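Local coordinates for YfdX protein (Salmonella enterica I, PDB 6A02), which is of unknown biochemical activity but is linked to both the antibiotic stress response and the virulence of Salmonella Typhi, at residues V65-K69 and V170-Q174; P72-H77 and I134-Q138; Y78-S84 and E129-P135. All coordinates share one frame; numbering follows the deposited sequence. Where two conformers were deposited one is given.

Interaction 1. Residues V65-K69 and V170-Q174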
loop_
_atom_site.group_PDB
_atom_site.type_symbol
_atom_site.label_atom_id
_atom_site.label_comp_id
_atom_site.label_asym_id
_atom_site.label_seq_id
_atom_site.Cartn_x
_atom_site.Cartn_y
_atom_site.Cartn_z
ATOM N N VAL A 65 23.196 -3.018 7.018
ATOM C CA VAL A 65 23.080 -3.819 5.810
ATOM C C VAL A 65 22.342 -5.121 6.100
ATOM O O VAL A 65 22.604 -5.806 7.099
ATOM C CB VAL A 65 24.484 -4.070 5.233
ATOM C CG1 VAL A 65 24.446 -5.134 4.159
ATOM C CG2 VAL A 65 25.062 -2.776 4.690
ATOM N N LYS A 66 21.397 -5.464 5.227
ATOM C CA LYS A 66 20.755 -6.775 5.237
ATOM C C LYS A 66 21.551 -7.640 4.270
ATOM O O LYS A 66 21.364 -7.563 3.056
ATOM C CB LYS A 66 19.300 -6.650 4.805
ATOM C CG LYS A 66 18.529 -7.956 4.838
ATOM C CD LYS A 66 17.102 -7.716 5.287
ATOM C CE LYS A 66 16.308 -9.008 5.368
ATOM N NZ LYS A 66 16.934 -10.006 6.265
ATOM N N SER A 67 22.461 -8.456 4.807
ATOM C CA SER A 67 23.439 -9.121 3.952
ATOM C C SER A 67 22.811 -10.195 3.070
ATOM O O SER A 67 23.330 -10.475 1.984
ATOM C CB SER A 67 24.572 -9.695 4.801
ATOM O OG SER A 67 24.046 -10.451 5.878
ATOM N N ASP A 68 21.693 -10.789 3.494
ATOM C CA ASP A 68 21.085 -11.894 2.759
ATOM C C ASP A 68 20.152 -11.433 1.639
ATOM O O ASP A 68 19.238 -12.176 1.258
ATOM C CB ASP A 68 20.377 -12.867 3.712
ATOM C CG ASP A 68 19.131 -12.264 4.366
ATOM O OD1 ASP A 68 19.014 -11.023 4.421
ATOM O OD2 ASP A 68 18.269 -13.038 4.843
ATOM N N LYS A 69 20.362 -10.240 1.079
ATOM C CA LYS A 69 19.478 -9.735 0.033
ATOM C C LYS A 69 20.298 -9.035 -1.040
ATOM O O LYS A 69 20.960 -8.034 -0.757
ATOM C CB LYS A 69 18.434 -8.781 0.607
ATOM C CG LYS A 69 17.356 -8.482 -0.396
ATOM C CD LYS A 69 16.234 -7.675 0.196
ATOM C CE LYS A 69 15.035 -7.695 -0.740
ATOM N NZ LYS A 69 14.309 -9.004 -0.698
ATOM N N VAL A 170 11.625 -1.503 -0.486
ATOM C CA VAL A 170 11.010 -2.824 -0.468
ATOM C C VAL A 170 10.735 -3.204 0.978
ATOM O O VAL A 170 11.313 -2.647 1.911
ATOM C CB VAL A 170 11.866 -3.906 -1.158
ATOM C CG1 VAL A 170 12.179 -3.505 -2.599
ATOM C CG2 VAL A 170 13.141 -4.170 -0.381
ATOM N N VAL A 171 9.829 -4.151 1.164
ATOM C CA VAL A 171 9.470 -4.621 2.499
ATOM C C VAL A 171 9.708 -6.120 2.535
ATOM O O VAL A 171 9.014 -6.884 1.846
ATOM C CB VAL A 171 8.021 -4.281 2.863
ATOM C CG1 VAL A 171 7.675 -4.846 4.246
ATOM C CG2 VAL A 171 7.800 -2.769 2.835
ATOM N N ASP A 172 10.690 -6.541 3.323
ATOM C CA ASP A 172 10.949 -7.952 3.582
ATOM C C ASP A 172 10.130 -8.340 4.805
ATOM O O ASP A 172 10.428 -7.907 5.929
ATOM C CB ASP A 172 12.435 -8.159 3.868
ATOM C CG ASP A 172 12.830 -9.628 3.930
ATOM O OD1 ASP A 172 12.011 -10.464 4.364
ATOM O OD2 ASP A 172 13.969 -9.950 3.539
ATOM N N SER A 173 9.106 -9.155 4.601
ATOM C CA SER A 173 8.272 -9.647 5.689
ATOM C C SER A 173 8.723 -11.059 6.019
ATOM O O SER A 173 8.671 -11.946 5.159
ATOM C CB SER A 173 6.799 -9.631 5.277
ATOM O OG SER A 173 6.372 -8.310 4.981
ATOM N N GLN A 174 9.183 -11.262 7.247
ATOM C CA GLN A 174 9.722 -12.553 7.643
ATOM C C GLN A 174 9.106 -12.998 8.957
ATOM O O GLN A 174 8.830 -12.183 9.841
ATOM C CB GLN A 174 11.241 -12.512 7.794
ATOM C CG GLN A 174 11.987 -12.639 6.475
ATOM C CD GLN A 174 13.485 -12.399 6.611
ATOM O OE1 GLN A 174 14.298 -13.209 6.162
ATOM N NE2 GLN A 174 13.856 -11.275 7.212
#

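Interaction 2. Residues P72-H77 and I134-Q138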
loop_
_atom_site.group_PDB
_atom_site.type_symbol
_atom_site.label_atom_id
_atom_site.label_comp_id
_atom_site.label_asym_id
_atom_site.label_seq_id
_atom_site.Cartn_x
_atom_site.Cartn_y
_atom_site.Cartn_z
ATOM N N PRO A 72 19.784 -4.623 -6.647
ATOM C CA PRO A 72 19.726 -4.671 -8.119
ATOM C C PRO A 72 20.986 -4.182 -8.807
ATOM O O PRO A 72 21.273 -4.624 -9.928
ATOM C CB PRO A 72 18.533 -3.769 -8.474
ATOM C CG PRO A 72 17.842 -3.456 -7.211
ATOM C CD PRO A 72 18.756 -3.738 -6.068
ATOM N N VAL A 73 21.731 -3.269 -8.194
ATOM C CA VAL A 73 22.908 -2.671 -8.813
ATOM C C VAL A 73 24.153 -3.323 -8.236
ATOM O O VAL A 73 24.272 -3.497 -7.016
ATOM C CB VAL A 73 22.916 -1.146 -8.613
ATOM C CG1 VAL A 73 24.192 -0.544 -9.180
ATOM C CG2 VAL A 73 21.678 -0.524 -9.258
ATOM N N GLU A 74 25.088 -3.686 -9.116
ATOM C CA GLU A 74 26.282 -4.410 -8.701
ATOM C C GLU A 74 27.072 -3.614 -7.669
ATOM O O GLU A 74 27.311 -2.413 -7.833
ATOM C CB GLU A 74 27.156 -4.700 -9.924
ATOM N N GLY A 75 27.484 -4.293 -6.599
ATOM C CA GLY A 75 28.237 -3.675 -5.533
ATOM C C GLY A 75 27.399 -3.015 -4.461
ATOM O O GLY A 75 27.946 -2.619 -3.423
ATOM N N ASP A 76 26.094 -2.890 -4.672
ATOM C CA ASP A 76 25.223 -2.199 -3.738
ATOM C C ASP A 76 24.702 -3.172 -2.684
ATOM O O ASP A 76 24.858 -4.394 -2.788
ATOM C CB ASP A 76 24.058 -1.567 -4.501
ATOM C CG ASP A 76 23.429 -0.391 -3.774
ATOM O OD1 ASP A 76 23.829 -0.080 -2.636
ATOM O OD2 ASP A 76 22.517 0.225 -4.370
ATOM N N HIS A 77 24.059 -2.609 -1.662
ATOM C CA HIS A 77 23.475 -3.398 -0.590
ATOM C C HIS A 77 22.201 -2.718 -0.127
ATOM O O HIS A 77 22.094 -1.488 -0.145
ATOM C CB HIS A 77 24.438 -3.509 0.596
ATOM C CG HIS A 77 25.727 -4.188 0.254
ATOM N ND1 HIS A 77 25.894 -5.552 0.350
ATOM C CD2 HIS A 77 26.900 -3.695 -0.208
ATOM C CE1 HIS A 77 27.121 -5.870 -0.025
ATOM N NE2 HIS A 77 27.752 -4.761 -0.367
ATOM N N ILE A 134 16.090 -0.016 1.766
ATOM C CA ILE A 134 16.437 0.706 0.539
ATOM C C ILE A 134 17.810 0.275 0.047
ATOM O O ILE A 134 18.679 -0.097 0.851
ATOM C CB ILE A 134 16.412 2.234 0.709
ATOM C CG1 ILE A 134 17.400 2.676 1.789
ATOM C CG2 ILE A 134 14.978 2.733 0.965
ATOM C CD1 ILE A 134 17.668 4.160 1.772
ATOM N N PRO A 135 18.054 0.330 -1.263
ATOM C CA PRO A 135 19.407 0.098 -1.789
ATOM C C PRO A 135 20.223 1.366 -1.587
ATOM O O PRO A 135 19.872 2.429 -2.098
ATOM C CB PRO A 135 19.159 -0.176 -3.275
ATOM C CG PRO A 135 17.906 0.629 -3.588
ATOM C CD PRO A 135 17.065 0.591 -2.330
ATOM N N LEU A 136 21.319 1.258 -0.838
ATOM C CA LEU A 136 21.970 2.465 -0.335
ATOM C C LEU A 136 22.606 3.282 -1.453
ATOM O O LEU A 136 22.357 4.490 -1.573
ATOM C CB LEU A 136 22.998 2.106 0.733
ATOM C CG LEU A 136 23.795 3.274 1.324
ATOM C CD1 LEU A 136 22.898 4.387 1.863
ATOM C CD2 LEU A 136 24.725 2.749 2.417
ATOM N N GLN A 137 23.446 2.652 -2.275
ATOM C CA GLN A 137 24.160 3.441 -3.271
ATOM C C GLN A 137 23.224 3.905 -4.375
ATOM O O GLN A 137 23.350 5.032 -4.863
ATOM C CB GLN A 137 25.354 2.672 -3.834
ATOM C CG GLN A 137 26.361 3.575 -4.543
ATOM C CD GLN A 137 26.862 4.716 -3.661
ATOM O OE1 GLN A 137 27.199 4.517 -2.487
ATOM N NE2 GLN A 137 26.903 5.925 -4.222
ATOM N N GLN A 138 22.268 3.061 -4.767
ATOM C CA GLN A 138 21.295 3.467 -5.777
ATOM C C GLN A 138 20.458 4.649 -5.296
ATOM O O GLN A 138 20.163 5.571 -6.069
ATOM C CB GLN A 138 20.436 2.265 -6.170
ATOM C CG GLN A 138 19.421 2.531 -7.271
ATOM C CD GLN A 138 18.763 1.249 -7.789
ATOM O OE1 GLN A 138 18.752 0.208 -7.117
ATOM N NE2 GLN A 138 18.199 1.328 -8.992
HETATM O O HOH W 1 20.859 -1.426 -6.004
#

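Interaction 3. Residues Y78-S84 and E129-P135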
loop_
_atom_site.group_PDB
_atom_site.type_symbol
_atom_site.label_atom_id
_atom_site.label_comp_id
_atom_site.label_asym_id
_atom_site.label_seq_id
_atom_site.Cartn_x
_atom_site.Cartn_y
_atom_site.Cartn_z
ATOM N N TYR A 78 21.251 -3.532 0.315
ATOM C CA TYR A 78 20.075 -3.012 0.996
ATOM C C TYR A 78 20.395 -2.720 2.455
ATOM O O TYR A 78 21.077 -3.507 3.123
ATOM C CB TYR A 78 18.964 -4.055 0.958
ATOM C CG TYR A 78 18.180 -4.068 -0.322
ATOM C CD1 TYR A 78 17.249 -3.067 -0.590
ATOM C CD2 TYR A 78 18.333 -5.098 -1.249
ATOM C CE1 TYR A 78 16.513 -3.064 -1.761
ATOM C CE2 TYR A 78 17.585 -5.119 -2.428
ATOM C CZ TYR A 78 16.686 -4.092 -2.677
ATOM O OH TYR A 78 15.948 -4.096 -3.844
ATOM N N ILE A 79 19.883 -1.592 2.952
ATOM C CA ILE A 79 19.951 -1.254 4.370
ATOM C C ILE A 79 18.548 -1.162 4.962
ATOM O O ILE A 79 17.576 -0.800 4.285
ATOM C CB ILE A 79 20.745 0.040 4.659
ATOM C CG1 ILE A 79 20.105 1.242 3.956
ATOM C CG2 ILE A 79 22.237 -0.127 4.300
ATOM C CD1 ILE A 79 20.534 2.592 4.572
ATOM N N ARG A 80 18.459 -1.478 6.250
ATOM C CA ARG A 80 17.210 -1.415 7.005
ATOM C C ARG A 80 16.899 0.018 7.412
ATOM O O ARG A 80 17.750 0.703 7.995
ATOM C CB ARG A 80 17.332 -2.258 8.279
ATOM C CG ARG A 80 17.439 -3.756 8.032
ATOM C CD ARG A 80 17.658 -4.532 9.331
ATOM N NE ARG A 80 18.968 -4.211 9.878
ATOM C CZ ARG A 80 20.085 -4.876 9.589
ATOM N NH1 ARG A 80 20.054 -5.938 8.784
ATOM N NH2 ARG A 80 21.239 -4.478 10.119
ATOM N N ILE A 81 15.673 0.469 7.137
ATOM C CA ILE A 81 15.241 1.804 7.536
ATOM C C ILE A 81 14.028 1.812 8.455
ATOM O O ILE A 81 13.736 2.862 9.048
ATOM C CB ILE A 81 15.025 2.757 6.335
ATOM C CG1 ILE A 81 13.764 2.386 5.550
ATOM C CG2 ILE A 81 16.247 2.766 5.443
ATOM C CD1 ILE A 81 13.380 3.419 4.497
ATOM N N ASN A 82 13.317 0.699 8.601
ATOM C CA ASN A 82 12.190 0.651 9.525
ATOM C C ASN A 82 11.846 -0.803 9.788
ATOM O O ASN A 82 12.114 -1.676 8.960
ATOM C CB ASN A 82 10.969 1.398 8.972
ATOM C CG ASN A 82 9.890 1.588 10.014
ATOM O OD1 ASN A 82 10.101 2.271 11.002
ATOM N ND2 ASN A 82 8.732 0.967 9.805
ATOM N N SER A 83 11.227 -1.054 10.938
ATOM C CA SER A 83 10.622 -2.348 11.217
ATOM C C SER A 83 9.219 -2.145 11.763
ATOM O O SER A 83 8.977 -1.243 12.576
ATOM C CB SER A 83 11.406 -3.143 12.254
ATOM O OG SER A 83 11.201 -4.525 12.027
ATOM N N SER A 84 8.301 -3.010 11.340
ATOM C CA SER A 84 6.956 -3.033 11.899
ATOM C C SER A 84 6.514 -4.476 12.095
ATOM O O SER A 84 7.184 -5.422 11.672
ATOM C CB SER A 84 5.955 -2.295 11.008
ATOM O OG SER A 84 5.743 -3.010 9.802
ATOM N N GLU A 129 7.621 -9.872 11.077
ATOM C CA GLU A 129 8.324 -8.602 11.134
ATOM C C GLU A 129 8.528 -8.085 9.714
ATOM O O GLU A 129 9.063 -8.802 8.859
ATOM C CB GLU A 129 9.669 -8.755 11.843
ATOM C CG GLU A 129 10.392 -7.452 11.976
ATOM C CD GLU A 129 11.769 -7.582 12.581
ATOM O OE1 GLU A 129 12.453 -8.596 12.324
ATOM O OE2 GLU A 129 12.172 -6.646 13.297
ATOM N N ASN A 130 8.102 -6.844 9.467
ATOM C CA ASN A 130 8.213 -6.223 8.146
ATOM C C ASN A 130 9.366 -5.236 8.190
ATOM O O ASN A 130 9.284 -4.205 8.862
ATOM C CB ASN A 130 6.928 -5.492 7.777
ATOM C CG ASN A 130 5.712 -6.333 7.970
ATOM O OD1 ASN A 130 5.509 -7.323 7.277
ATOM N ND2 ASN A 130 4.868 -5.928 8.917
ATOM N N GLN A 131 10.431 -5.540 7.466
ATOM C CA GLN A 131 11.613 -4.698 7.440
ATOM C C GLN A 131 11.616 -3.894 6.148
ATOM O O GLN A 131 11.696 -4.466 5.053
ATOM C CB GLN A 131 12.879 -5.543 7.548
ATOM C CG GLN A 131 13.016 -6.269 8.894
ATOM C CD GLN A 131 14.332 -6.997 9.033
ATOM O OE1 GLN A 131 15.191 -6.933 8.151
ATOM N NE2 GLN A 131 14.501 -7.694 10.151
ATOM N N GLU A 132 11.514 -2.578 6.279
ATOM C CA GLU A 132 11.592 -1.682 5.138
ATOM C C GLU A 132 13.060 -1.466 4.807
ATOM O O GLU A 132 13.854 -1.137 5.692
ATOM C CB GLU A 132 10.927 -0.357 5.500
ATOM C CG GLU A 132 10.836 0.603 4.348
ATOM C CD GLU A 132 10.218 1.945 4.722
ATOM O OE1 GLU A 132 9.877 2.147 5.902
ATOM O OE2 GLU A 132 10.076 2.804 3.820
ATOM N N LEU A 133 13.417 -1.647 3.531
ATOM C CA LEU A 133 14.800 -1.589 3.074
ATOM C C LEU A 133 14.923 -0.648 1.889
ATOM O O LEU A 133 14.000 -0.528 1.075
ATOM C CB LEU A 133 15.300 -2.974 2.614
ATOM C CG LEU A 133 14.928 -4.202 3.460
ATOM C CD1 LEU A 133 15.357 -5.490 2.775
ATOM C CD2 LEU A 133 15.555 -4.116 4.838
ATOM N N ILE A 134 16.090 -0.016 1.766
ATOM C CA ILE A 134 16.437 0.706 0.539
ATOM C C ILE A 134 17.810 0.275 0.047
ATOM O O ILE A 134 18.679 -0.097 0.851
ATOM C CB ILE A 134 16.412 2.234 0.709
ATOM C CG1 ILE A 134 17.400 2.676 1.789
ATOM C CG2 ILE A 134 14.978 2.733 0.965
ATOM C CD1 ILE A 134 17.668 4.160 1.772
ATOM N N PRO A 135 18.054 0.330 -1.263
ATOM C CA PRO A 135 19.407 0.098 -1.789
ATOM C C PRO A 135 20.223 1.366 -1.587
ATOM O O PRO A 135 19.872 2.429 -2.098
ATOM C CB PRO A 135 19.159 -0.176 -3.275
ATOM C CG PRO A 135 17.906 0.629 -3.588
ATOM C CD PRO A 135 17.065 0.591 -2.330
HETATM O O HOH W 2 17.823 -7.793 8.646
HETATM O O HOH W 3 8.496 -1.522 8.166
#

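Interaction 1. Residues V65-K69 and V170-Q174
K66 NZ makes a salt bridge to D68 OD1, 3.0 Å away, which uses the syn lone pair of that oxygen. The side chains of D172 and Q174 are its neighbours across the contact. The amide of Q174 comes in from the opposite direction. Its nearer atom is the nitrogen: Q174 NE2 lies 3.5 Å from K66 NZ, and as both are donors the two are not bonded. Q174 OE1 is a little further off. D172 crosses the lysine chain at about a right angle. In the conformer described, D172 OD2 is 3.1 Å from K66 CE, so the carboxylate lies beside the methylene next to the ammonium. K66 NZ and D172 OD2 are 4.0 Å apart, too far for a salt bridge, and the attraction there is probably a loose electrostatic one. The lysine chain is bent at chi4 (57°), which turns NZ back toward D68. K66 opens a type I beta turn that ends at K69. The chain turns a corner here, and the side chains of K66 and K69 span the gap to strand 170-175, an outermost strand of the three-stranded antiparallel sheet of this chain. K69 CE is in van der Waals contact with V170 CG2 at 4.0 Å. The K69 ammonium goes further, to a hydrogen bond with the carbonyl oxygen of S173 of the second subunit. D172 and Q174 make backbone hydrogen bonds with Q131 and E129 of strand 125-135.

Interaction 2. Residues P72-H77 and I134-Q138
The start of helix 136-151 meets the loop that leads into strand 77-89. P135 holds the N-cap position, and the D76 carboxylate takes the N-H groups of Q137 and Q138 from outside the helix. D76 OD1 accepts from Q137 N at 2.8 Å, on the syn side and 27° out of the carboxylate plane. H77 N reaches D76 OD1 too, 2.7 Å away, from the opposite face of that plane. The other oxygen, D76 OD2, takes Q138 N at 2.9 Å from above the plane. With CG anti to the backbone N (chi1 -156°), D76 lays both oxygens across the helix start. The buried carboxylate is probably favoured in its charged form by these N-H groups. A type II turn from V73 to D76, with G75 at a positive phi, brings the aspartate there. The backbone continues the grip, since L136 N donates to H77 O at 2.9 Å in a nearly straight bond. A water joins D76 OD2, V73 N and Q138 OE1. The extended Q138 chain crosses V73 obliquely and P72 at about a right angle, its OE1 3.7 Å from V73 CG2 and 3.8 Å from P72 CG. Q138 NE2 turns to S126 OG of the second subunit.

Interaction 3. Residues Y78-S84 and E129-P135
I79 and I134 form a hydrogen-bonded antiparallel pair, with I79 N giving 2.8 Å to I134 O and I134 N giving 3.0 Å to I79 O. Beyond R80 and L133 the register slips by one. I81 and N82 then both face E132 in a classic beta bulge. I81 N makes a straight 2.8 Å bond to E132 O, while N82 N reaches the same oxygen only weakly. Regular pairing resumes at N82, where E132 N returns to N82 O, and S84 and N130 bond both ways.

The paired side chains fall on two faces. On one, I79 and I134 lie side by side. I81, in the bulge, reaches I134 with CG2, 3.8 Å from I134 CG1. Its chi1 of 72° sets I81 CG1 beside E132 CG and carries CD1 to the carboxylate, 3.4 Å from E132 OE2. Further along, N130 ND2 donates 3.2 Å to S84 OG, which lies in its amide plane, and N130 OD1 bonds S173 OG.

On the other face, the Y78 ring packs obliquely on L133 CB and on the P135 ring. R80 runs beside L133 and Q131, and a water joins R80 NH1 to Q131 OE1. In the conformer described, S83 OG donates to E129 OE2 at 2.7 Å.

Further partners lie outside: K16 O accepts from R80 NE, L12 N donates to E129 OE2, and R26 of the third subunit bonds N82 OD1. Helix 19-36 covers I79 and I81 through A21 and M25, strand 65-66 lies against R80 and L133, and strand 170-175 flanks strand 125-135 on its far edge.

Interaction 1 closes the widest loop, from V65-K69 to V170-Q174, and the other two lie inside it. After the turn at K66-K69 the chain enters P72-H77, which interaction 2 joins to the start of helix 136-151. Strand 77-89 follows directly, and interaction 3 pairs it with strand 125-135. The loop of interaction 3 is thus inside that of interaction 2, and the two share I134 and P135. None of the three cross. Strand 125-135 is the middle strand of the sheet, joined to strand 170-175 by backbone bonds and by S173 OG with N130 OD1. Interactions 1 and 2 also meet through V65 and H77.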